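Local coordinates for Alr2269 protein (Nostoc sp., PDB 3MC9) that is an Omp85 protein that probably takes part in outer-membrane beta-barrel biogenesis, its periplasmic POTRA domains probably handling the precursors, at residues V67-Q72 against E79-V84; I88-G93 against S99-D104; N106-T111 against V130-Q135; K184-R189 against V212-A217. All blocks are in the same frame, centred on the assembly; numbering follows the deposited sequence.

Interaction 1 (V67-Q72 against E79-V84); sequences VLVRPQ and ELETQV
Val69, on the first strand of a POTRA fold, faces the first helix, its CA 6.4 Å from the CA of Glu81, the nearest CA pair between 67-72 and 79-84. The side chain of Val69 sets out toward the helix, and both of its methyl groups are used. CG2 meets Val84 CG1 tip to tip at 3.5 Å, somewhat tighter than usual for two methyl carbons. CG1, anti to the backbone N (chi1 173°), enters the angle between Val84 and Glu81 and lies 3.8 Å from Glu81 CG. Glu81 thus packs by its aliphatic stem, which slants across Val69, while its extended chain carries the carboxylate past the valine. There a water molecule joins the two elements: it accepts from Val69 N at 3.0 Å and donates to Glu81 OE2 at 2.9 Å, so it takes up the Val69 N-H and passes the link on to the helix carboxylate. Arg70 folds back along its own strand. Its NH2 donates to Val69 O at 3.1 Å, from well above the carbonyl plane, and its guanidinium lies with one face over Leu68 CB. The charge remains 5.1 Å from Glu81 OE2, measured from Arg70 NH2, a distance at which the opposite charges may still attract weakly. On the far edge of strand 62-71, Leu68 and Arg70 form backbone bonds with strand 127-136. Helix 78-87 is further pinned by Tyr85 OH to Val67 O, and Leu80 and Val84 continue its apolar side onto Phe114 of strand 114-124.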
loop_
_atom_site.group_PDB
_atom_site.type_symbol
_atom_site.label_atom_id
_atom_site.label_comp_id
_atom_site.label_asym_id
_atom_site.label_seq_id
_atom_site.Cartn_x
_atom_site.Cartn_y
_atom_site.Cartn_z
ATOM N N VAL A 67 19.788 -11.555 1.877
ATOM C CA VAL A 67 18.513 -10.896 1.614
ATOM C C VAL A 67 18.715 -9.928 0.481
ATOM O O VAL A 67 19.605 -9.082 0.536
ATOM C CB VAL A 67 17.952 -10.142 2.847
ATOM C CG1 VAL A 67 16.660 -9.375 2.465
ATOM C CG2 VAL A 67 17.670 -11.125 3.969
ATOM N N LEU A 68 17.909 -10.077 -0.559
ATOM C CA LEU A 68 17.937 -9.165 -1.696
ATOM C C LEU A 68 16.575 -8.465 -1.754
ATOM O O LEU A 68 15.530 -9.090 -1.541
ATOM C CB LEU A 68 18.216 -9.917 -3.013
ATOM C CG LEU A 68 19.430 -10.864 -3.101
ATOM C CD1 LEU A 68 19.640 -11.412 -4.548
ATOM C CD2 LEU A 68 20.691 -10.176 -2.628
ATOM N N VAL A 69 16.592 -7.161 -1.998
ATOM C CA VAL A 69 15.362 -6.398 -2.200
ATOM C C VAL A 69 15.378 -5.960 -3.649
ATOM O O VAL A 69 16.320 -5.302 -4.063
ATOM C CB VAL A 69 15.309 -5.167 -1.297
ATOM C CG1 VAL A 69 14.099 -4.309 -1.655
ATOM C CG2 VAL A 69 15.276 -5.586 0.173
ATOM N N ARG A 70 14.362 -6.344 -4.420
ATOM C CA ARG A 70 14.371 -6.122 -5.872
ATOM C C ARG A 70 13.057 -5.527 -6.374
ATOM O O ARG A 70 12.001 -5.878 -5.874
ATOM C CB ARG A 70 14.612 -7.444 -6.625
ATOM C CG ARG A 70 15.989 -8.065 -6.434
ATOM C CD ARG A 70 17.094 -7.175 -6.996
ATOM N NE ARG A 70 18.418 -7.776 -6.835
ATOM C CZ ARG A 70 19.301 -7.468 -5.880
ATOM N NH1 ARG A 70 20.474 -8.099 -5.849
ATOM N NH2 ARG A 70 19.037 -6.537 -4.957
ATOM N N PRO A 71 13.126 -4.650 -7.395
ATOM C CA PRO A 71 11.911 -4.190 -8.045
ATOM C C PRO A 71 11.335 -5.322 -8.876
ATOM O O PRO A 71 12.083 -6.095 -9.454
ATOM C CB PRO A 71 12.409 -3.062 -8.959
ATOM C CG PRO A 71 13.783 -3.499 -9.347
ATOM C CD PRO A 71 14.332 -4.201 -8.118
ATOM N N GLN A 72 10.022 -5.434 -8.923
ATOM C CA GLN A 72 9.381 -6.392 -9.812
ATOM C C GLN A 72 9.552 -5.968 -11.278
ATOM O O GLN A 72 9.654 -6.810 -12.165
ATOM C CB GLN A 72 7.903 -6.499 -9.484
ATOM C CG GLN A 72 7.251 -7.734 -10.056
ATOM C CD GLN A 72 5.815 -7.860 -9.618
ATOM O OE1 GLN A 72 5.310 -7.030 -8.862
ATOM N NE2 GLN A 72 5.144 -8.903 -10.089
ATOM N N GLU A 79 16.092 4.901 -1.815
ATOM C CA GLU A 79 15.219 5.353 -0.741
ATOM C C GLU A 79 14.122 4.320 -0.471
ATOM O O GLU A 79 13.769 4.082 0.685
ATOM C CB GLU A 79 14.583 6.713 -1.065
ATOM C CG GLU A 79 15.550 7.921 -0.998
ATOM C CD GLU A 79 16.494 8.052 -2.208
ATOM O OE1 GLU A 79 16.205 7.479 -3.287
ATOM O OE2 GLU A 79 17.535 8.741 -2.073
ATOM N N LEU A 80 13.596 3.699 -1.526
ATOM C CA LEU A 80 12.560 2.676 -1.350
ATOM C C LEU A 80 13.147 1.353 -0.852
ATOM O O LEU A 80 12.527 0.654 -0.041
ATOM C CB LEU A 80 11.759 2.456 -2.633
ATOM C CG LEU A 80 10.672 3.507 -2.914
ATOM C CD1 LEU A 80 10.032 3.280 -4.277
ATOM C CD2 LEU A 80 9.613 3.506 -1.825
ATOM N N GLU A 81 14.341 1.013 -1.331
ATOM C CA GLU A 81 15.042 -0.178 -0.857
ATOM C C GLU A 81 15.251 -0.098 0.666
ATOM O O GLU A 81 15.034 -1.069 1.401
ATOM C CB GLU A 81 16.389 -0.318 -1.570
ATOM C CG GLU A 81 16.923 -1.731 -1.580
ATOM C CD GLU A 81 18.372 -1.820 -2.047
ATOM O OE1 GLU A 81 18.785 -1.017 -2.901
ATOM O OE2 GLU A 81 19.094 -2.702 -1.566
ATOM N N THR A 82 15.670 1.080 1.115
ATOM C CA THR A 82 15.859 1.369 2.527
ATOM C C THR A 82 14.570 1.187 3.314
ATOM O O THR A 82 14.586 0.669 4.426
ATOM C CB THR A 82 16.373 2.805 2.715
ATOM O OG1 THR A 82 17.597 2.960 1.983
ATOM C CG2 THR A 82 16.606 3.132 4.187
ATOM N N GLN A 83 13.462 1.631 2.738
ATOM C CA GLN A 83 12.140 1.448 3.349
ATOM C C GLN A 83 11.888 -0.024 3.638
ATOM O O GLN A 83 11.439 -0.374 4.718
ATOM C CB GLN A 83 11.030 1.964 2.425
ATOM C CG GLN A 83 10.899 3.467 2.381
ATOM C CD GLN A 83 10.303 4.031 3.652
ATOM O OE1 GLN A 83 10.736 5.069 4.138
ATOM N NE2 GLN A 83 9.321 3.342 4.204
ATOM N N VAL A 84 12.161 -0.876 2.654
ATOM C CA VAL A 84 12.019 -2.326 2.832
ATOM C C VAL A 84 12.935 -2.836 3.960
ATOM O O VAL A 84 12.468 -3.511 4.885
ATOM C CB VAL A 84 12.292 -3.092 1.510
ATOM C CG1 VAL A 84 12.313 -4.601 1.734
ATOM C CG2 VAL A 84 11.260 -2.717 0.456
HETATM O O HOH W 1 19.080 -5.557 -1.642
#

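Interaction 2 (I88-G93 against S99-D104); sequences IRTQPG and SQLQED
Asp104 receives three hydrogen bonds from Arg89 and Thr90 and so ties the loop between the two helices of the POTRA beta-alpha-alpha-beta-beta fold to the second of them. Two successive backbone N-H groups are taken up, one by each carboxylate oxygen. Arg89 N reaches OD1 at 2.9 Å in an almost straight bond (178°), arriving from above the carboxylate plane. Thr90 N reaches OD2 of Asp104 at 3.0 Å on the syn side. The same OD2 accepts from Thr90 OG1 at 2.7 Å, nearly in line with its C-O bond, and the two Thr90 donors come from opposite faces of the carboxylate plane. Three donors fix the rotation of this buried group and would be expected to favour its ionised form. The next shell is apolar or mixed. Ile88 crosses Asp104 at about a right angle, its CG2 3.9 Å from Asp104 CB. Leu101 CD2 touches the hydroxyl of Thr90 at 3.7 Å, and Gln100 CG approaches the same OG1 at 3.8 Å. Gln100, bent at chi2 (60°), turns its amide beside the arginine side chain, the amide and guanidinium planes standing nearly perpendicular. Farther out, Phe132 lies against Ile88, Leu101 and Asp104, while Val64 and Val67 of the first strand support Thr90. The threonine side chain is itself positioned twice: with OG1 beside its own backbone N (chi1 -67°), the hydroxyl that donates to Asp104 OD2 also forms a hydrogen bond with Thr96 OG1.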
loop_
_atom_site.group_PDB
_atom_site.type_symbol
_atom_site.label_atom_id
_atom_site.label_comp_id
_atom_site.label_asym_id
_atom_site.label_seq_id
_atom_site.Cartn_x
_atom_site.Cartn_y
_atom_site.Cartn_z
ATOM N N ILE A 88 11.637 -5.140 7.596
ATOM C CA ILE A 88 11.775 -6.588 7.608
ATOM C C ILE A 88 12.693 -7.007 8.749
ATOM O O ILE A 88 13.609 -6.275 9.129
ATOM C CB ILE A 88 12.265 -7.141 6.240
ATOM C CG1 ILE A 88 13.689 -6.692 5.909
ATOM C CG2 ILE A 88 11.314 -6.710 5.134
ATOM C CD1 ILE A 88 14.282 -7.406 4.683
ATOM N N ARG A 89 12.415 -8.161 9.336
ATOM C CA ARG A 89 13.307 -8.742 10.327
ATOM C C ARG A 89 14.207 -9.787 9.692
ATOM O O ARG A 89 15.316 -9.994 10.148
ATOM C CB ARG A 89 12.528 -9.415 11.444
ATOM C CG ARG A 89 11.951 -8.503 12.506
ATOM C CD ARG A 89 11.234 -9.363 13.566
ATOM N NE ARG A 89 12.095 -9.806 14.671
ATOM C CZ ARG A 89 11.797 -10.790 15.522
ATOM N NH1 ARG A 89 10.667 -11.484 15.393
ATOM N NH2 ARG A 89 12.637 -11.096 16.511
ATOM N N THR A 90 13.722 -10.488 8.671
ATOM C CA THR A 90 14.555 -11.491 7.999
ATOM C C THR A 90 15.895 -10.873 7.579
ATOM O O THR A 90 15.952 -9.778 7.013
ATOM C CB THR A 90 13.818 -12.135 6.822
ATOM O OG1 THR A 90 12.724 -12.918 7.336
ATOM C CG2 THR A 90 14.743 -13.027 6.010
ATOM N N GLN A 91 16.992 -11.549 7.908
ATOM C CA GLN A 91 18.308 -10.938 7.715
ATOM C C GLN A 91 19.374 -12.001 7.528
ATOM O O GLN A 91 19.209 -13.135 7.984
ATOM C CB GLN A 91 18.637 -9.946 8.866
ATOM C CG GLN A 91 19.565 -10.451 9.937
ATOM C CD GLN A 91 19.869 -9.421 11.040
ATOM O OE1 GLN A 91 18.978 -8.971 11.749
ATOM N NE2 GLN A 91 21.143 -9.095 11.207
ATOM N N PRO A 92 20.467 -11.639 6.822
ATOM C CA PRO A 92 21.537 -12.584 6.588
ATOM C C PRO A 92 22.135 -13.031 7.916
ATOM O O PRO A 92 22.321 -12.215 8.820
ATOM C CB PRO A 92 22.563 -11.784 5.754
ATOM C CG PRO A 92 22.131 -10.357 5.807
ATOM C CD PRO A 92 20.686 -10.349 6.132
ATOM N N GLY A 93 22.403 -14.323 8.044
ATOM C CA GLY A 93 23.067 -14.834 9.242
ATOM C C GLY A 93 22.162 -14.958 10.461
ATOM O O GLY A 93 22.657 -15.059 11.584
ATOM N N SER A 99 6.187 -17.906 8.587
ATOM C CA SER A 99 5.403 -16.836 9.166
ATOM C C SER A 99 6.173 -15.541 9.243
ATOM O O SER A 99 5.609 -14.467 9.025
ATOM C CB SER A 99 4.957 -17.209 10.573
ATOM O OG SER A 99 4.179 -18.385 10.528
ATOM N N GLN A 100 7.455 -15.634 9.579
ATOM C CA GLN A 100 8.270 -14.447 9.671
ATOM C C GLN A 100 8.359 -13.790 8.303
ATOM O O GLN A 100 8.321 -12.572 8.203
ATOM C CB GLN A 100 9.659 -14.747 10.215
ATOM C CG GLN A 100 10.520 -13.502 10.357
ATOM C CD GLN A 100 9.901 -12.493 11.305
ATOM O OE1 GLN A 100 9.353 -11.455 10.884
ATOM N NE2 GLN A 100 9.950 -12.808 12.588
ATOM N N LEU A 101 8.477 -14.601 7.250
ATOM C CA LEU A 101 8.437 -14.077 5.892
ATOM C C LEU A 101 7.085 -13.404 5.616
ATOM O O LEU A 101 7.051 -12.282 5.112
ATOM C CB LEU A 101 8.709 -15.174 4.839
ATOM C CG LEU A 101 10.142 -15.717 4.733
ATOM C CD1 LEU A 101 10.180 -16.820 3.692
ATOM C CD2 LEU A 101 11.158 -14.627 4.394
ATOM N N GLN A 102 5.981 -14.062 5.938
ATOM C CA GLN A 102 4.694 -13.423 5.708
ATOM C C GLN A 102 4.603 -12.079 6.448
ATOM O O GLN A 102 4.207 -11.079 5.879
ATOM C CB GLN A 102 3.513 -14.312 6.101
ATOM C CG GLN A 102 2.151 -13.678 5.718
ATOM C CD GLN A 102 2.085 -13.306 4.243
ATOM O OE1 GLN A 102 2.464 -14.101 3.383
ATOM N NE2 GLN A 102 1.632 -12.088 3.946
ATOM N N GLU A 103 4.981 -12.081 7.716
ATOM C CA GLU A 103 4.991 -10.885 8.545
ATOM C C GLU A 103 5.881 -9.762 7.959
ATOM O O GLU A 103 5.532 -8.579 8.028
ATOM C CB GLU A 103 5.479 -11.320 9.906
ATOM C CG GLU A 103 5.297 -10.414 11.043
ATOM C CD GLU A 103 5.530 -11.174 12.340
ATOM O OE1 GLU A 103 4.855 -12.221 12.575
ATOM O OE2 GLU A 103 6.401 -10.742 13.111
ATOM N N ASP A 104 7.023 -10.129 7.385
ATOM C CA ASP A 104 7.879 -9.155 6.715
ATOM C C ASP A 104 7.166 -8.563 5.472
ATOM O O ASP A 104 7.255 -7.358 5.212
ATOM C CB ASP A 104 9.201 -9.788 6.279
ATOM C CG ASP A 104 10.173 -10.020 7.440
ATOM O OD1 ASP A 104 9.945 -9.520 8.585
ATOM O OD2 ASP A 104 11.181 -10.716 7.183
#

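Interaction 3 (N106-T111 against V130-Q135); sequences NAIFGT and VSFIVQ
The Phe132 ring is met obliquely by Ile108 CD1, which comes within 3.7 Å of Phe132 CD1 and 4.1 Å of CG. One face of the ring is covered by Val130 CG1, 3.7 Å above the plane and displaced toward the rim. Ile108 is a two-pronged wedge. Its CG1 runs beside the backbone N (chi1 -66°) and carries CD1 to the phenylalanine, whereas CG2 branches the other way and meets Val134 CG1 at 4.0 Å, the two side chains crossing at about a right angle. Phe132 and Val134 are alternate residues of the strand, so both project from the same side of the sheet, and one isoleucine spans them. The contact is wholly apolar and buried, with the nearest CA atoms, those of Ile108 and Val134, 8.5 Å apart. Just beyond, Thr111 turns its hydroxyl back and donates from OG1 to Ile108 O at 2.6 Å, in the carbonyl plane. Through these Ile108 contacts helix 98-110 lies over strand 127-136, itself held between strands 62-71 and 114-124. Ile108 reaches further to Phe114 and Val117 of the latter strand and to Val84 of helix 78-87, at the meeting point of both helices and the sheet.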
loop_
_atom_site.group_PDB
_atom_site.type_symbol
_atom_site.label_atom_id
_atom_site.label_comp_id
_atom_site.label_asym_id
_atom_site.label_seq_id
_atom_site.Cartn_x
_atom_site.Cartn_y
_atom_site.Cartn_z
ATOM N N ASN A 106 3.873 -8.311 5.047
ATOM C CA ASN A 106 2.867 -7.394 5.634
ATOM C C ASN A 106 3.452 -6.048 6.060
ATOM O O ASN A 106 2.844 -5.004 5.846
ATOM C CB ASN A 106 2.175 -8.022 6.855
ATOM C CG ASN A 106 1.369 -9.265 6.497
ATOM O OD1 ASN A 106 1.165 -9.547 5.316
ATOM N ND2 ASN A 106 0.938 -10.030 7.510
ATOM N N ALA A 107 4.640 -6.085 6.643
ATOM C CA ALA A 107 5.309 -4.868 7.094
ATOM C C ALA A 107 5.767 -4.039 5.896
ATOM O O ALA A 107 5.701 -2.825 5.922
ATOM C CB ALA A 107 6.467 -5.208 8.008
ATOM N N ILE A 108 6.183 -4.684 4.824
ATOM C CA ILE A 108 6.535 -3.941 3.618
ATOM C C ILE A 108 5.283 -3.213 3.072
ATOM O O ILE A 108 5.338 -2.022 2.739
ATOM C CB ILE A 108 7.213 -4.856 2.567
ATOM C CG1 ILE A 108 8.573 -5.327 3.101
ATOM C CG2 ILE A 108 7.412 -4.124 1.238
ATOM C CD1 ILE A 108 9.123 -6.594 2.410
ATOM N N PHE A 109 4.158 -3.915 3.010
ATOM C CA PHE A 109 2.916 -3.297 2.569
ATOM C C PHE A 109 2.560 -2.155 3.499
ATOM O O PHE A 109 2.088 -1.110 3.047
ATOM C CB PHE A 109 1.755 -4.294 2.590
ATOM C CG PHE A 109 1.528 -4.991 1.293
ATOM C CD1 PHE A 109 1.185 -4.266 0.158
ATOM C CD2 PHE A 109 1.603 -6.377 1.208
ATOM C CE1 PHE A 109 0.964 -4.923 -1.068
ATOM C CE2 PHE A 109 1.356 -7.045 -0.008
ATOM C CZ PHE A 109 1.053 -6.317 -1.146
ATOM N N GLY A 110 2.785 -2.385 4.796
ATOM C CA GLY A 110 2.494 -1.422 5.842
ATOM C C GLY A 110 3.137 -0.078 5.618
ATOM O O GLY A 110 2.572 0.925 5.973
ATOM N N THR A 111 4.321 -0.047 5.019
ATOM C CA THR A 111 4.953 1.229 4.683
ATOM C C THR A 111 4.078 2.071 3.745
ATOM O O THR A 111 4.207 3.280 3.713
ATOM C CB THR A 111 6.314 1.038 3.990
ATOM O OG1 THR A 111 6.120 0.503 2.662
ATOM C CG2 THR A 111 7.214 0.126 4.821
ATOM N N VAL A 130 16.946 -14.953 0.363
ATOM C CA VAL A 130 15.544 -14.496 0.362
ATOM C C VAL A 130 15.450 -13.213 -0.453
ATOM O O VAL A 130 16.088 -12.211 -0.122
ATOM C CB VAL A 130 15.012 -14.270 1.792
ATOM C CG1 VAL A 130 13.600 -13.681 1.768
ATOM C CG2 VAL A 130 15.017 -15.586 2.595
ATOM N N SER A 131 14.679 -13.269 -1.537
ATOM C CA SER A 131 14.412 -12.098 -2.356
ATOM C C SER A 131 13.037 -11.517 -2.041
ATOM O O SER A 131 12.018 -12.204 -2.130
ATOM C CB SER A 131 14.540 -12.447 -3.841
ATOM O OG SER A 131 15.903 -12.611 -4.185
ATOM N N PHE A 132 13.021 -10.258 -1.628
ATOM C CA PHE A 132 11.778 -9.520 -1.470
ATOM C C PHE A 132 11.616 -8.751 -2.758
ATOM O O PHE A 132 12.444 -7.891 -3.083
ATOM C CB PHE A 132 11.812 -8.591 -0.262
ATOM C CG PHE A 132 11.801 -9.323 1.053
ATOM C CD1 PHE A 132 10.628 -9.902 1.537
ATOM C CD2 PHE A 132 12.967 -9.462 1.792
ATOM C CE1 PHE A 132 10.619 -10.596 2.740
ATOM C CE2 PHE A 132 12.969 -10.152 2.989
ATOM C CZ PHE A 132 11.793 -10.730 3.466
ATOM N N ILE A 133 10.578 -9.096 -3.511
ATOM C CA ILE A 133 10.326 -8.473 -4.799
ATOM C C ILE A 133 9.142 -7.547 -4.628
ATOM O O ILE A 133 8.053 -7.962 -4.236
ATOM C CB ILE A 133 10.100 -9.532 -5.900
ATOM C CG1 ILE A 133 11.344 -10.422 -6.008
ATOM C CG2 ILE A 133 9.803 -8.857 -7.255
ATOM C CD1 ILE A 133 11.052 -11.849 -6.382
ATOM N N VAL A 134 9.373 -6.268 -4.888
ATOM C CA VAL A 134 8.398 -5.249 -4.566
ATOM C C VAL A 134 8.113 -4.411 -5.808
ATOM O O VAL A 134 8.987 -4.221 -6.651
ATOM C CB VAL A 134 8.886 -4.361 -3.414
ATOM C CG1 VAL A 134 9.260 -5.216 -2.192
ATOM C CG2 VAL A 134 10.068 -3.499 -3.843
ATOM N N GLN A 135 6.880 -3.932 -5.913
ATOM C CA GLN A 135 6.449 -3.097 -7.025
ATOM C C GLN A 135 6.039 -1.772 -6.432
ATOM O O GLN A 135 4.996 -1.681 -5.785
ATOM C CB GLN A 135 5.280 -3.742 -7.768
ATOM C CG GLN A 135 4.810 -2.991 -9.021
ATOM C CD GLN A 135 5.946 -2.499 -9.921
ATOM O OE1 GLN A 135 6.106 -1.298 -10.109
ATOM N NE2 GLN A 135 6.721 -3.420 -10.486
#

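Interaction 4 (K184-R189 against V212-A217); sequences KELTKR and VTLQVA
In the second POTRA module, the second helix of the beta-alpha-alpha-beta-beta fold meets the central strand, between these segments, through Leu186 against Leu214 and Val216. All of the touching is done by one methyl group: Leu186 CD1 lies 4.2 Å from Leu214 CD1 and 4.4 Å from Val216 CG2, while CD2 of the same leucine turns away from the strand. These are light contacts, in keeping with only 77 Å² buried between 184-189 and 212-217 and with a separation of 10.0 Å between Leu186 CA and Val216 CA. Its bond from CA to CB is directed at the strand, and a chi1 of -140°, well off a staggered position, swings CG so that CD1 makes the contact. Leu214 and Val216 alternate along the strand with Thr213 and Gln215, so the apolar side chains share the face turned to the helix. Strand 211-217 is the middle one of three, parallel to 142-146, with which Leu214 forms backbone bonds, and antiparallel to 199-206. Ile145 of 142-146 and Thr161 and Ile165 from helix 161-166 close round Leu186, and Phe166 of that helix packs on Leu214, so both helices share one side of the sheet.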
loop_
_atom_site.group_PDB
_atom_site.type_symbol
_atom_site.label_atom_id
_atom_site.label_comp_id
_atom_site.label_asym_id
_atom_site.label_seq_id
_atom_site.Cartn_x
_atom_site.Cartn_y
_atom_site.Cartn_z
ATOM N N LYS A 184 -10.045 9.399 5.783
ATOM C CA LYS A 184 -10.629 9.791 7.058
ATOM C C LYS A 184 -11.197 11.208 6.990
ATOM O O LYS A 184 -12.262 11.497 7.533
ATOM C CB LYS A 184 -9.574 9.724 8.161
ATOM C CG LYS A 184 -9.184 8.288 8.540
ATOM C CD LYS A 184 -8.793 8.158 10.013
ATOM C CE LYS A 184 -8.973 6.722 10.520
ATOM N NZ LYS A 184 -10.316 6.481 11.166
ATOM N N GLU A 185 -10.460 12.103 6.349
ATOM C CA GLU A 185 -10.949 13.465 6.156
ATOM C C GLU A 185 -12.212 13.484 5.250
ATOM O O GLU A 185 -13.166 14.182 5.552
ATOM C CB GLU A 185 -9.803 14.335 5.642
ATOM C CG GLU A 185 -10.116 15.820 5.528
ATOM C CD GLU A 185 -8.894 16.662 5.174
ATOM O OE1 GLU A 185 -7.753 16.162 5.268
ATOM O OE2 GLU A 185 -9.082 17.841 4.815
ATOM N N LEU A 186 -12.237 12.672 4.186
ATOM C CA LEU A 186 -13.442 12.500 3.330
ATOM C C LEU A 186 -14.663 12.051 4.144
ATOM O O LEU A 186 -15.755 12.616 4.037
ATOM C CB LEU A 186 -13.195 11.404 2.283
ATOM C CG LEU A 186 -13.688 11.521 0.838
ATOM C CD1 LEU A 186 -13.911 10.099 0.222
ATOM C CD2 LEU A 186 -14.896 12.429 0.650
ATOM N N THR A 187 -14.449 11.010 4.944
ATOM C CA THR A 187 -15.458 10.466 5.837
ATOM C C THR A 187 -16.063 11.526 6.739
ATOM O O THR A 187 -17.281 11.608 6.875
ATOM C CB THR A 187 -14.831 9.358 6.710
ATOM O OG1 THR A 187 -14.372 8.317 5.857
ATOM C CG2 THR A 187 -15.812 8.796 7.698
ATOM N N LYS A 188 -15.195 12.325 7.358
ATOM C CA LYS A 188 -15.643 13.468 8.165
ATOM C C LYS A 188 -16.417 14.512 7.338
ATOM O O LYS A 188 -17.385 15.083 7.826
ATOM C CB LYS A 188 -14.449 14.110 8.867
ATOM C CG LYS A 188 -14.780 15.308 9.739
ATOM C CD LYS A 188 -15.853 14.996 10.765
ATOM C CE LYS A 188 -15.861 16.059 11.882
ATOM N NZ LYS A 188 -16.150 17.421 11.341
ATOM N N ARG A 189 -16.020 14.739 6.086
ATOM C CA ARG A 189 -16.808 15.623 5.222
ATOM C C ARG A 189 -18.216 15.081 4.938
ATOM O O ARG A 189 -19.174 15.843 4.924
ATOM C CB ARG A 189 -16.101 15.924 3.907
ATOM C CG ARG A 189 -14.910 16.867 4.046
ATOM C CD ARG A 189 -15.299 18.331 4.080
ATOM N NE ARG A 189 -16.041 18.702 2.873
ATOM C CZ ARG A 189 -17.346 18.975 2.816
ATOM N NH1 ARG A 189 -18.091 18.945 3.919
ATOM N NH2 ARG A 189 -17.915 19.292 1.646
ATOM N N VAL A 212 -6.464 6.842 -8.495
ATOM C CA VAL A 212 -7.107 6.088 -7.430
ATOM C C VAL A 212 -8.608 6.333 -7.451
ATOM O O VAL A 212 -9.053 7.473 -7.323
ATOM C CB VAL A 212 -6.589 6.507 -6.057
ATOM C CG1 VAL A 212 -7.307 5.713 -4.934
ATOM C CG2 VAL A 212 -5.093 6.334 -5.997
ATOM N N THR A 213 -9.379 5.260 -7.577
ATOM C CA THR A 213 -10.819 5.339 -7.501
ATOM C C THR A 213 -11.282 4.809 -6.142
ATOM O O THR A 213 -11.008 3.654 -5.795
ATOM C CB THR A 213 -11.479 4.525 -8.619
ATOM O OG1 THR A 213 -10.916 4.907 -9.883
ATOM C CG2 THR A 213 -12.990 4.729 -8.630
ATOM N N LEU A 214 -11.969 5.660 -5.385
ATOM C CA LEU A 214 -12.573 5.291 -4.099
ATOM C C LEU A 214 -14.077 5.108 -4.276
ATOM O O LEU A 214 -14.812 6.054 -4.564
ATOM C CB LEU A 214 -12.332 6.369 -3.051
ATOM C CG LEU A 214 -10.887 6.770 -2.781
ATOM C CD1 LEU A 214 -10.855 7.948 -1.781
ATOM C CD2 LEU A 214 -10.126 5.556 -2.258
ATOM N N GLN A 215 -14.519 3.874 -4.121
ATOM C CA GLN A 215 -15.920 3.527 -4.176
ATOM C C GLN A 215 -16.465 3.787 -2.780
ATOM O O GLN A 215 -15.901 3.267 -1.823
ATOM C CB GLN A 215 -15.996 2.046 -4.516
ATOM C CG GLN A 215 -17.283 1.578 -5.115
ATOM C CD GLN A 215 -17.076 0.272 -5.894
ATOM O OE1 GLN A 215 -16.935 -0.804 -5.310
ATOM N NE2 GLN A 215 -17.034 0.375 -7.222
ATOM N N VAL A 216 -17.534 4.587 -2.674
ATOM C CA VAL A 216 -18.128 4.978 -1.396
ATOM C C VAL A 216 -19.626 4.668 -1.372
ATOM O O VAL A 216 -20.344 5.001 -2.309
ATOM C CB VAL A 216 -17.948 6.496 -1.119
ATOM C CG1 VAL A 216 -18.506 6.858 0.243
ATOM C CG2 VAL A 216 -16.499 6.883 -1.187
ATOM N N ALA A 217 -20.075 4.005 -0.309
ATOM C CA ALA A 217 -21.497 3.853 -0.015
ATOM C C ALA A 217 -21.849 5.076 0.797
ATOM O O ALA A 217 -21.591 5.133 1.973
ATOM C CB ALA A 217 -21.765 2.577 0.790
#

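Interactions 1, 2 and 3 lie together in the first POTRA module, interactions 1 and 3 buried and largely apolar, interaction 2 a polar tie beside them. Interactions 1 and 3 have centres 8 Å apart and share a sheet: Leu68 O lies 2.8 Å from Phe132 N, a probable hydrogen bond between neighbouring parallel strands. Interactions 2 and 3 both use helix 98-110, and Ile88 CG2 meets Ile108 CD1 at 3.5 Å. Interactions 1 and 2 join where Val67 CG1 packs on Ile88 CD1 at 3.8 Å. Interaction 4 belongs to the following POTRA module; its centre is about 26 Å from that of interaction 3, nearest atoms about 13 Å apart. It repeats the helix-on-strand packing of interaction 3 in a separate core.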